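Local structure of calreticulin, putative (Trypanosoma cruzi, 5HCF) at residues K67-S72 with D231-V236; W133-I137 with S157-F161; D142-H146 with E251-L255. The protein probably acts as a chaperone that recognises both carbohydrate and peptide, using a globular domain with the legume lectin fold. One frame throughout, in Å; residues are numbered along the deposited sequence.

Contact 1. Residues K67-S72 with D231-V236; sequences KSLVVS and DDLKEV
D231 and V70 carry most of this junction, in which the start of helix 233-243 is laid against strand 69-76, part of the eight-stranded sheet of a legume lectin-type beta sandwich. V70 points its CB at the helix, whereas its neighbours L69 and V71 point away, which places the helix on one face of that sheet. Both methyls of V70 are used. CG1, anti to the backbone N (chi1 -174°), lies 3.8 Å from V236 CG2, and the two side chains run alongside each other, pointing opposite ways. CG2 instead meets the backbone at the first turn, 3.9 Å from L233 CA. L233 CD1 also reaches V70 CG1, at 4.0 Å.

D231, which precedes the helix, packs mainly through its backbone and CB. Its CA makes a CH...O contact of 3.2 Å with S68 O, and its O lies 3.3 Å from S68 CB; the hydroxyl of S68 is taken by H151 of the adjacent strand. The D231 carboxylate turns to K67, whose chain bends at its last two torsions and brings NZ within 3.2 Å of OD2, a salt bridge whose hydrogen bond is weak. Strand 2-6 lies beside this charged end, with Y3 touching both K67 and D231.

Both methyls of V236 meet V70 CG1, and CG1 of V236 also touches S72 CB; S72 OG is bonded to T149. The helix start is secured by the N-cap residue D232, whose OD1 accepts from E235 N at 2.7 Å with an N-H...O angle of 163°.

Contact 2. Residues W133-I137 with S157-F161; sequences WSKRI and SYEFF
The indole of W133 has the hydroxyl oxygen of Y158 at its edge, near its plane, while one indole face lies under K135 O, 3.4 Å above the plane and offset toward the rim. W176 adds a stacked ring to W133 and stands edge-to-face with Y158. This aromatic cluster belongs to the buried interior of the lectin beta sandwich, where the loop after strand 129-132 of one sheet faces strand 157-162 of the other.

W133 NE1 donates to Y158 OH at 3.0 Å, with a moderately bent N-H...O angle of 144°; the acceptor lies only 15° out of the indole plane. The bond satisfies a polar N-H between largely apolar rings, and the same hydroxyl is also bonded to D175 OD2, so its position is fixed from two partners. The Y158 ring stands nearly perpendicular to the indole pyrrole ring, planes at 87°, and its CE2 packs 3.9 Å from W133 CZ2.

The side chains of W133 and F160, two residues along the strand from Y158, run roughly perpendicular, with F160 CD2 4.2 Å from W133 CH2. At the edge of the F160 ring, near its plane, I137 places CG2 4.3 Å from CE2.

Contact 3. Residues D142-H146 with E251-L255; sequences DKLTH and EADAL
An Asx turn at D142 leads into strand 145-152, and L144, which closes the turn, and T145, which follows, receive helix 248-260 through E251 and L255. The carboxylate of E251 faces T145 with both oxygens. T145 N donates to OE1 at 3.1 Å, almost straight at 167°, meeting that oxygen on its syn side but 33° out of the carboxylate plane. T145 OG1 donates to OE2, although the very short 2.5 Å separation is doubtful. Because E251 CG is anti to the backbone N (chi1 -169°) and the chain beyond it is extended, the acid spans the gap from the helix to this residue. Two acceptors used by one threonine restrict rotation of the carboxylate.

Beside it, L144 crosses L255 at about a right angle; L144 CD2 and L255 CD2 are modelled 3.4 Å apart, perhaps inexactly. L144 CD2 also lies 4.2 Å from A252 CA, between E251 and L255 on the helix.

The turn itself is held by D142 OD1, which accepts L144 N at 3.1 Å from above the carboxylate plane and H146 NE2 at 2.6 Å through its syn lone pair. H146 ND1 is bonded to D163, so the imidazole sits between two acids, which would probably favour its protonated form. The helix thus meets the beginning of strand 145-152 beside strand 69-76, whose K76 touches both T145 and E251, while F33 borders L255.

All three contacts reach the eight-stranded antiparallel sheet, through its strands 69-76, 145-152 and 157-162, which are neighbours in that order. Contacts 1 and 2 have centres about 16 Å apart and touch directly: L233 CD2 of the helix packs 3.9 Å from CZ of F161, which follows the inward-facing F160 on its strand. Contact 3 stands apart, its centre about 26 Å from that of contact 1 and about 25 Å from that of contact 2, with nearest atoms about 8 and 7 Å away. Contacts 1 and 3 are nevertheless linked along the chain, since helices 233-243 and 248-260 are consecutive and each meets this sheet.

Contact 1. Residues K67-S72 with D231-V236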
ATOM      1  N   LYS A  67     -16.401 -11.984  -0.363  1.00 53.47           N
ATOM      2  CA  LYS A  67     -15.809 -11.731   0.944  1.00 52.45           C
ATOM      3  C   LYS A  67     -15.013 -10.431   0.889  1.00 47.65           C
ATOM      4  O   LYS A  67     -14.618  -9.976  -0.188  1.00 45.58           O
ATOM      5  CB  LYS A  67     -14.907 -12.886   1.382  1.00 55.14           C
ATOM      6  CG  LYS A  67     -15.636 -14.195   1.592  1.00 62.39           C
ATOM      7  CD  LYS A  67     -14.656 -15.342   1.776  1.00 67.46           C
ATOM      8  CE  LYS A  67     -13.838 -15.169   3.049  1.00 70.18           C
ATOM      9  NZ  LYS A  67     -14.708 -15.156   4.261  1.00 74.08           N
ATOM     10  N   SER A  68     -14.823  -9.810   2.046  1.00 46.68           N
ATOM     11  CA  SER A  68     -14.037  -8.586   2.125  1.00 44.50           C
ATOM     12  C   SER A  68     -12.546  -8.867   1.987  1.00 44.81           C
ATOM     13  O   SER A  68     -12.073  -9.979   2.250  1.00 46.09           O
ATOM     14  CB  SER A  68     -14.309  -7.854   3.441  1.00 43.38           C
ATOM     15  OG  SER A  68     -15.541  -7.147   3.389  1.00 44.94           O
ATOM     16  N   LEU A  69     -11.811  -7.843   1.575  1.00 41.76           N
ATOM     17  CA  LEU A  69     -10.363  -7.903   1.570  1.00 40.84           C
ATOM     18  C   LEU A  69      -9.834  -6.592   2.116  1.00 41.35           C
ATOM     19  O   LEU A  69     -10.164  -5.522   1.608  1.00 43.01           O
ATOM     20  CB  LEU A  69      -9.819  -8.172   0.162  1.00 38.58           C
ATOM     21  CG  LEU A  69      -8.294  -8.295   0.065  1.00 36.80           C
ATOM     22  CD1 LEU A  69      -7.824  -9.561   0.755  1.00 37.80           C
ATOM     23  CD2 LEU A  69      -7.834  -8.279  -1.380  1.00 33.58           C
ATOM     24  N   VAL A  70      -9.034  -6.680   3.173  1.00 41.75           N
ATOM     25  CA  VAL A  70      -8.482  -5.494   3.814  1.00 39.73           C
ATOM     26  C   VAL A  70      -6.960  -5.528   3.787  1.00 39.40           C
ATOM     27  O   VAL A  70      -6.342  -6.514   4.210  1.00 40.50           O
ATOM     28  CB  VAL A  70      -8.962  -5.363   5.273  1.00 39.47           C
ATOM     29  CG1 VAL A  70      -8.490  -4.044   5.874  1.00 37.24           C
ATOM     30  CG2 VAL A  70     -10.478  -5.468   5.344  1.00 39.28           C
ATOM     31  N   VAL A  71      -6.366  -4.440   3.302  1.00 36.98           N
ATOM     32  CA  VAL A  71      -4.914  -4.292   3.234  1.00 36.29           C
ATOM     33  C   VAL A  71      -4.468  -3.113   4.085  1.00 35.81           C
ATOM     34  O   VAL A  71      -5.036  -2.027   4.002  1.00 33.51           O
ATOM     35  CB  VAL A  71      -4.418  -4.074   1.785  1.00 35.99           C
ATOM     36  CG1 VAL A  71      -2.932  -4.394   1.673  1.00 34.91           C
ATOM     37  CG2 VAL A  71      -5.219  -4.915   0.814  1.00 36.98           C
ATOM     38  N   SER A  72      -3.447  -3.328   4.903  1.00 38.83           N
ATOM     39  CA  SER A  72      -2.926  -2.264   5.743  1.00 39.92           C
ATOM     40  C   SER A  72      -1.411  -2.358   5.870  1.00 43.22           C
ATOM     41  O   SER A  72      -0.847  -3.456   5.888  1.00 46.50           O
ATOM     42  CB  SER A  72      -3.578  -2.312   7.125  1.00 40.73           C
ATOM     43  OG  SER A  72      -3.338  -1.114   7.839  1.00 42.68           O
ATOM     44  N   ASP A 231      -9.858 -10.499   5.911  1.00 44.36           N
ATOM     45  CA  ASP A 231     -11.199 -10.376   5.344  1.00 45.87           C
ATOM     46  C   ASP A 231     -12.178  -9.688   6.292  1.00 47.65           C
ATOM     47  O   ASP A 231     -13.381  -9.660   6.034  1.00 49.13           O
ATOM     48  CB  ASP A 231     -11.737 -11.753   4.938  1.00 47.90           C
ATOM     49  CG  ASP A 231     -11.851 -12.712   6.110  1.00 50.88           C
ATOM     50  OD1 ASP A 231     -11.580 -12.304   7.256  1.00 52.12           O
ATOM     51  OD2 ASP A 231     -12.198 -13.888   5.878  1.00 53.07           O
ATOM     52  N   ASP A 232     -11.660  -9.154   7.392  1.00 48.38           N
ATOM     53  CA  ASP A 232     -12.483  -8.440   8.360  1.00 51.00           C
ATOM     54  C   ASP A 232     -11.868  -7.090   8.705  1.00 52.47           C
ATOM     55  O   ASP A 232     -10.698  -7.015   9.079  1.00 55.14           O
ATOM     56  CB  ASP A 232     -12.666  -9.270   9.630  1.00 54.49           C
ATOM     57  CG  ASP A 232     -13.529  -8.571  10.660  1.00 58.33           C
ATOM     58  OD1 ASP A 232     -13.004  -7.706  11.393  1.00 59.12           O
ATOM     59  OD2 ASP A 232     -14.738  -8.879  10.730  1.00 61.12           O
ATOM     60  N   LEU A 233     -12.662  -6.030   8.592  1.00 51.30           N
ATOM     61  CA  LEU A 233     -12.148  -4.670   8.749  1.00 49.71           C
ATOM     62  C   LEU A 233     -11.824  -4.302  10.195  1.00 51.66           C
ATOM     63  O   LEU A 233     -10.754  -3.753  10.468  1.00 51.42           O
ATOM     64  CB  LEU A 233     -13.137  -3.656   8.175  1.00 48.77           C
ATOM     65  CG  LEU A 233     -12.704  -2.195   8.308  1.00 49.23           C
ATOM     66  CD1 LEU A 233     -11.356  -1.972   7.642  1.00 46.72           C
ATOM     67  CD2 LEU A 233     -13.752  -1.277   7.710  1.00 50.46           C
ATOM     68  N   LYS A 234     -12.752  -4.566  11.112  1.00 53.76           N
ATOM     69  CA  LYS A 234     -12.528  -4.250  12.522  1.00 55.72           C
ATOM     70  C   LYS A 234     -11.303  -4.964  13.065  1.00 53.78           C
ATOM     71  O   LYS A 234     -10.533  -4.393  13.835  1.00 54.73           O
ATOM     72  CB  LYS A 234     -13.748  -4.602  13.377  1.00 59.85           C
ATOM     73  CG  LYS A 234     -14.871  -3.579  13.309  1.00 61.48           C
ATOM     74  CD  LYS A 234     -16.182  -4.155  13.824  1.00 63.71           C
ATOM     75  CE  LYS A 234     -17.308  -3.140  13.723  1.00 63.16           C
ATOM     76  NZ  LYS A 234     -18.601  -3.736  14.152  1.00 65.05           N
ATOM     77  N   GLU A 235     -11.141  -6.223  12.670  1.00 51.72           N
ATOM     78  CA  GLU A 235      -9.991  -7.018  13.080  1.00 51.59           C
ATOM     79  C   GLU A 235      -8.671  -6.341  12.723  1.00 49.06           C
ATOM     80  O   GLU A 235      -7.746  -6.276  13.536  1.00 49.25           O
ATOM     81  CB  GLU A 235     -10.050  -8.403  12.441  1.00 52.32           C
ATOM     82  CG  GLU A 235      -9.323  -9.459  13.241  1.00 56.66           C
ATOM     83  CD  GLU A 235      -9.500 -10.842  12.667  1.00 59.60           C
ATOM     84  OE1 GLU A 235      -9.182 -11.015  11.473  1.00 58.33           O
ATOM     85  OE2 GLU A 235      -9.945 -11.750  13.402  1.00 63.00           O
ATOM     86  N   VAL A 236      -8.595  -5.836  11.500  1.00 46.38           N
ATOM     87  CA  VAL A 236      -7.402  -5.159  11.021  1.00 43.89           C
ATOM     88  C   VAL A 236      -7.200  -3.821  11.727  1.00 43.10           C
ATOM     89  O   VAL A 236      -6.079  -3.474  12.100  1.00 41.50           O
ATOM     90  CB  VAL A 236      -7.471  -4.934   9.501  1.00 41.25           C
ATOM     91  CG1 VAL A 236      -6.354  -4.011   9.044  1.00 40.33           C
ATOM     92  CG2 VAL A 236      -7.417  -6.269   8.775  1.00 39.64           C
TER

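Contact 2. Residues W133-I137 with S157-F161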
ATOM      1  N   TRP A 133      -6.845   5.381  -9.374  1.00 29.82           N
ATOM      2  CA  TRP A 133      -7.906   5.945  -8.551  1.00 32.61           C
ATOM      3  C   TRP A 133      -8.213   7.391  -8.955  1.00 34.29           C
ATOM      4  O   TRP A 133      -7.310   8.225  -9.042  1.00 32.94           O
ATOM      5  CB  TRP A 133      -7.489   5.874  -7.081  1.00 30.44           C
ATOM      6  CG  TRP A 133      -8.550   6.197  -6.075  1.00 28.93           C
ATOM      7  CD1 TRP A 133      -9.900   6.076  -6.230  1.00 30.05           C
ATOM      8  CD2 TRP A 133      -8.339   6.667  -4.738  1.00 27.03           C
ATOM      9  NE1 TRP A 133     -10.543   6.451  -5.073  1.00 28.04           N
ATOM     10  CE2 TRP A 133      -9.608   6.815  -4.142  1.00 26.83           C
ATOM     11  CE3 TRP A 133      -7.199   6.980  -3.988  1.00 26.56           C
ATOM     12  CZ2 TRP A 133      -9.769   7.262  -2.832  1.00 26.66           C
ATOM     13  CZ3 TRP A 133      -7.360   7.424  -2.688  1.00 27.03           C
ATOM     14  CH2 TRP A 133      -8.636   7.561  -2.123  1.00 28.19           C
ATOM     15  N   SER A 134      -9.486   7.683  -9.210  1.00 34.83           N
ATOM     16  CA  SER A 134      -9.882   9.012  -9.664  1.00 34.15           C
ATOM     17  C   SER A 134      -9.700  10.091  -8.592  1.00 33.28           C
ATOM     18  O   SER A 134      -9.521  11.257  -8.921  1.00 32.57           O
ATOM     19  CB  SER A 134     -11.337   9.009 -10.138  1.00 34.37           C
ATOM     20  OG  SER A 134     -12.228   8.775  -9.062  1.00 35.28           O
ATOM     21  N   LYS A 135      -9.756   9.711  -7.318  1.00 35.07           N
ATOM     22  CA  LYS A 135      -9.623  10.683  -6.235  1.00 38.21           C
ATOM     23  C   LYS A 135      -8.164  10.894  -5.857  1.00 40.20           C
ATOM     24  O   LYS A 135      -7.378   9.945  -5.835  1.00 41.47           O
ATOM     25  CB  LYS A 135     -10.424  10.238  -5.008  1.00 40.50           C
ATOM     26  CG  LYS A 135     -11.918  10.136  -5.266  1.00 45.61           C
ATOM     27  CD  LYS A 135     -12.724  10.163  -3.982  1.00 50.10           C
ATOM     28  CE  LYS A 135     -14.194  10.411  -4.287  1.00 56.11           C
ATOM     29  NZ  LYS A 135     -15.068  10.205  -3.101  1.00 59.10           N
ATOM     30  N   ARG A 136      -7.803  12.137  -5.544  1.00 39.94           N
ATOM     31  CA  ARG A 136      -6.415  12.440  -5.229  1.00 38.39           C
ATOM     32  C   ARG A 136      -6.306  12.943  -3.787  1.00 35.84           C
ATOM     33  O   ARG A 136      -6.566  14.115  -3.511  1.00 36.84           O
ATOM     34  CB  ARG A 136      -5.854  13.479  -6.206  1.00 41.18           C
ATOM     35  CG  ARG A 136      -6.060  13.102  -7.668  1.00 46.08           C
ATOM     36  CD  ARG A 136      -5.278  13.972  -8.644  1.00 49.70           C
ATOM     37  NE  ARG A 136      -3.929  13.467  -8.889  1.00 50.97           N
ATOM     38  CZ  ARG A 136      -2.857  13.727  -8.148  1.00 50.95           C
ATOM     39  NH1 ARG A 136      -2.953  14.490  -7.067  1.00 51.86           N
ATOM     40  NH2 ARG A 136      -1.685  13.203  -8.485  1.00 49.57           N
ATOM     41  N   ILE A 137      -5.956  12.041  -2.872  1.00 32.23           N
ATOM     42  CA  ILE A 137      -5.705  12.406  -1.480  1.00 30.19           C
ATOM     43  C   ILE A 137      -4.210  12.518  -1.195  1.00 30.57           C
ATOM     44  O   ILE A 137      -3.456  11.565  -1.398  1.00 31.04           O
ATOM     45  CB  ILE A 137      -6.321  11.391  -0.501  1.00 29.38           C
ATOM     46  CG1 ILE A 137      -7.808  11.685  -0.288  1.00 31.92           C
ATOM     47  CG2 ILE A 137      -5.600  11.443   0.836  1.00 26.69           C
ATOM     48  CD1 ILE A 137      -8.664  11.412  -1.492  1.00 33.53           C
ATOM     49  N   SER A 157     -18.141  -1.813  -2.920  1.00 37.35           N
ATOM     50  CA  SER A 157     -17.782  -0.563  -2.252  1.00 36.64           C
ATOM     51  C   SER A 157     -16.349  -0.656  -1.726  1.00 37.68           C
ATOM     52  O   SER A 157     -15.731  -1.722  -1.767  1.00 36.59           O
ATOM     53  CB  SER A 157     -18.746  -0.235  -1.106  1.00 37.39           C
ATOM     54  OG  SER A 157     -18.833  -1.287  -0.164  1.00 37.98           O
ATOM     55  N   TYR A 158     -15.810   0.469  -1.271  1.00 38.20           N
ATOM     56  CA  TYR A 158     -14.471   0.497  -0.694  1.00 36.82           C
ATOM     57  C   TYR A 158     -14.348   1.598   0.355  1.00 38.54           C
ATOM     58  O   TYR A 158     -15.178   2.509   0.425  1.00 39.13           O
ATOM     59  CB  TYR A 158     -13.416   0.701  -1.776  1.00 35.80           C
ATOM     60  CG  TYR A 158     -13.318   2.131  -2.254  1.00 36.83           C
ATOM     61  CD1 TYR A 158     -14.239   2.644  -3.161  1.00 37.66           C
ATOM     62  CD2 TYR A 158     -12.316   2.973  -1.790  1.00 34.48           C
ATOM     63  CE1 TYR A 158     -14.155   3.954  -3.602  1.00 36.50           C
ATOM     64  CE2 TYR A 158     -12.227   4.281  -2.223  1.00 33.51           C
ATOM     65  CZ  TYR A 158     -13.149   4.766  -3.128  1.00 34.65           C
ATOM     66  OH  TYR A 158     -13.065   6.070  -3.562  1.00 35.73           O
ATOM     67  N   GLU A 159     -13.313   1.510   1.177  1.00 37.74           N
ATOM     68  CA  GLU A 159     -13.035   2.562   2.132  1.00 37.41           C
ATOM     69  C   GLU A 159     -11.541   2.646   2.410  1.00 36.72           C
ATOM     70  O   GLU A 159     -10.885   1.632   2.652  1.00 34.78           O
ATOM     71  CB  GLU A 159     -13.820   2.330   3.424  1.00 40.32           C
ATOM     72  CG  GLU A 159     -13.815   3.520   4.379  1.00 42.37           C
ATOM     73  CD  GLU A 159     -14.881   3.407   5.446  1.00 44.10           C
ATOM     74  OE1 GLU A 159     -15.528   2.340   5.528  1.00 45.64           O
ATOM     75  OE2 GLU A 159     -15.079   4.385   6.197  1.00 44.24           O
ATOM     76  N   PHE A 160     -11.011   3.867   2.384  1.00 37.05           N
ATOM     77  CA  PHE A 160      -9.589   4.094   2.614  1.00 35.63           C
ATOM     78  C   PHE A 160      -9.356   4.810   3.942  1.00 38.97           C
ATOM     79  O   PHE A 160      -9.950   5.855   4.210  1.00 41.62           O
ATOM     80  CB  PHE A 160      -8.983   4.905   1.467  1.00 33.29           C
ATOM     81  CG  PHE A 160      -7.646   5.500   1.794  1.00 33.85           C
ATOM     82  CD1 PHE A 160      -6.563   4.687   2.084  1.00 34.29           C
ATOM     83  CD2 PHE A 160      -7.474   6.875   1.830  1.00 33.02           C
ATOM     84  CE1 PHE A 160      -5.332   5.232   2.394  1.00 33.76           C
ATOM     85  CE2 PHE A 160      -6.243   7.426   2.138  1.00 31.73           C
ATOM     86  CZ  PHE A 160      -5.173   6.603   2.423  1.00 32.74           C
ATOM     87  N   PHE A 161      -8.479   4.248   4.765  1.00 38.85           N
ATOM     88  CA  PHE A 161      -8.177   4.823   6.067  1.00 39.00           C
ATOM     89  C   PHE A 161      -6.741   5.306   6.123  1.00 39.08           C
ATOM     90  O   PHE A 161      -5.821   4.600   5.709  1.00 37.46           O
ATOM     91  CB  PHE A 161      -8.419   3.797   7.177  1.00 40.09           C
ATOM     92  CG  PHE A 161      -9.829   3.293   7.237  1.00 42.10           C
ATOM     93  CD1 PHE A 161     -10.271   2.321   6.351  1.00 41.85           C
ATOM     94  CD2 PHE A 161     -10.713   3.783   8.186  1.00 42.75           C
ATOM     95  CE1 PHE A 161     -11.569   1.860   6.401  1.00 43.16           C
ATOM     96  CE2 PHE A 161     -12.012   3.321   8.245  1.00 43.10           C
ATOM     97  CZ  PHE A 161     -12.440   2.358   7.352  1.00 44.37           C
TER

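Contact 3. Residues D142-H146 with E251-L255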
ATOM      1  N   ASP A 142       5.400  14.742   6.770  1.00 39.93           N
ATOM      2  CA  ASP A 142       6.167  14.907   7.996  1.00 41.41           C
ATOM      3  C   ASP A 142       7.002  13.654   8.230  1.00 43.31           C
ATOM      4  O   ASP A 142       6.993  12.735   7.405  1.00 43.92           O
ATOM      5  CB  ASP A 142       5.241  15.190   9.185  1.00 40.73           C
ATOM      6  CG  ASP A 142       4.187  14.110   9.389  1.00 41.77           C
ATOM      7  OD1 ASP A 142       4.455  12.933   9.068  1.00 41.35           O
ATOM      8  OD2 ASP A 142       3.079  14.439   9.869  1.00 42.26           O
ATOM      9  N   LYS A 143       7.725  13.625   9.344  1.00 43.57           N
ATOM     10  CA  LYS A 143       8.632  12.522   9.641  1.00 42.53           C
ATOM     11  C   LYS A 143       7.970  11.413  10.462  1.00 42.32           C
ATOM     12  O   LYS A 143       8.620  10.439  10.834  1.00 46.23           O
ATOM     13  CB  LYS A 143       9.869  13.044  10.375  1.00 43.23           C
ATOM     14  CG  LYS A 143      10.696  14.015   9.558  1.00 43.73           C
ATOM     15  CD  LYS A 143      11.866  14.550  10.358  1.00 49.42           C
ATOM     16  CE  LYS A 143      12.720  15.479   9.513  1.00 54.10           C
ATOM     17  NZ  LYS A 143      14.104  15.614  10.051  1.00 60.83           N
ATOM     18  N   LEU A 144       6.678  11.555  10.735  1.00 39.08           N
ATOM     19  CA  LEU A 144       5.975  10.593  11.575  1.00 40.25           C
ATOM     20  C   LEU A 144       5.508   9.356  10.804  1.00 41.16           C
ATOM     21  O   LEU A 144       5.438   9.359   9.571  1.00 39.13           O
ATOM     22  CB  LEU A 144       4.775  11.261  12.243  1.00 39.51           C
ATOM     23  CG  LEU A 144       5.064  12.455  13.151  1.00 40.54           C
ATOM     24  CD1 LEU A 144       3.772  13.184  13.466  1.00 40.13           C
ATOM     25  CD2 LEU A 144       5.748  11.996  14.428  1.00 42.70           C
ATOM     26  N   THR A 145       5.196   8.296  11.549  1.00 36.70           N
ATOM     27  CA  THR A 145       4.655   7.074  10.971  1.00 34.39           C
ATOM     28  C   THR A 145       3.192   7.264  10.584  1.00 35.02           C
ATOM     29  O   THR A 145       2.392   7.761  11.374  1.00 33.56           O
ATOM     30  CB  THR A 145       4.765   5.883  11.944  1.00 35.05           C
ATOM     31  OG1 THR A 145       6.142   5.555  12.148  1.00 36.15           O
ATOM     32  CG2 THR A 145       4.036   4.658  11.391  1.00 35.70           C
ATOM     33  N   HIS A 146       2.847   6.872   9.362  1.00 37.18           N
ATOM     34  CA  HIS A 146       1.460   6.907   8.922  1.00 37.66           C
ATOM     35  C   HIS A 146       1.020   5.547   8.402  1.00 37.95           C
ATOM     36  O   HIS A 146       1.819   4.799   7.835  1.00 37.42           O
ATOM     37  CB  HIS A 146       1.260   7.982   7.854  1.00 36.45           C
ATOM     38  CG  HIS A 146       1.563   9.364   8.341  1.00 35.54           C
ATOM     39  ND1 HIS A 146       0.706  10.067   9.160  1.00 34.70           N
ATOM     40  CD2 HIS A 146       2.627  10.171   8.126  1.00 35.58           C
ATOM     41  CE1 HIS A 146       1.232  11.247   9.434  1.00 35.85           C
ATOM     42  NE2 HIS A 146       2.397  11.337   8.817  1.00 36.17           N
ATOM     43  N   GLU A 251       6.176   8.060  19.862  1.00 53.53           N
ATOM     44  CA  GLU A 251       6.882   8.517  18.666  1.00 51.77           C
ATOM     45  C   GLU A 251       6.911  10.039  18.537  1.00 51.17           C
ATOM     46  O   GLU A 251       7.957  10.629  18.268  1.00 53.35           O
ATOM     47  CB  GLU A 251       6.257   7.907  17.411  1.00 50.30           C
ATOM     48  CG  GLU A 251       7.076   8.111  16.150  1.00 49.71           C
ATOM     49  CD  GLU A 251       6.337   7.672  14.902  1.00 50.09           C
ATOM     50  OE1 GLU A 251       5.229   8.195  14.650  1.00 49.07           O
ATOM     51  OE2 GLU A 251       6.861   6.807  14.172  1.00 52.11           O
ATOM     52  N   ALA A 252       5.756  10.667  18.723  1.00 49.96           N
ATOM     53  CA  ALA A 252       5.649  12.119  18.645  1.00 50.57           C
ATOM     54  C   ALA A 252       6.552  12.808  19.673  1.00 50.59           C
ATOM     55  O   ALA A 252       7.130  13.858  19.393  1.00 50.41           O
ATOM     56  CB  ALA A 252       4.202  12.549  18.832  1.00 47.84           C
ATOM     57  N   ASP A 253       6.669  12.215  20.857  1.00 50.80           N
ATOM     58  CA  ASP A 253       7.548  12.750  21.893  1.00 53.80           C
ATOM     59  C   ASP A 253       9.011  12.518  21.532  1.00 53.45           C
ATOM     60  O   ASP A 253       9.879  13.343  21.829  1.00 55.69           O
ATOM     61  CB  ASP A 253       7.232  12.123  23.253  1.00 57.07           C
ATOM     62  CG  ASP A 253       5.881  12.553  23.795  1.00 59.35           C
ATOM     63  OD1 ASP A 253       5.277  13.489  23.225  1.00 59.37           O
ATOM     64  OD2 ASP A 253       5.421  11.955  24.791  1.00 60.98           O
ATOM     65  N   ALA A 254       9.279  11.392  20.880  1.00 50.84           N
ATOM     66  CA  ALA A 254      10.620  11.097  20.398  1.00 50.90           C
ATOM     67  C   ALA A 254      11.014  12.088  19.308  1.00 52.21           C
ATOM     68  O   ALA A 254      12.160  12.539  19.249  1.00 54.30           O
ATOM     69  CB  ALA A 254      10.701   9.673  19.883  1.00 49.48           C
ATOM     70  N   LEU A 255      10.056  12.420  18.447  1.00 50.96           N
ATOM     71  CA  LEU A 255      10.280  13.404  17.392  1.00 51.42           C
ATOM     72  C   LEU A 255      10.576  14.794  17.950  1.00 53.35           C
ATOM     73  O   LEU A 255      11.460  15.491  17.452  1.00 56.56           O
ATOM     74  CB  LEU A 255       9.076  13.471  16.451  1.00 48.32           C
ATOM     75  CG  LEU A 255       9.197  14.523  15.344  1.00 48.07           C
ATOM     76  CD1 LEU A 255      10.381  14.238  14.424  1.00 47.55           C
ATOM     77  CD2 LEU A 255       7.901  14.611  14.559  1.00 47.02           C
TER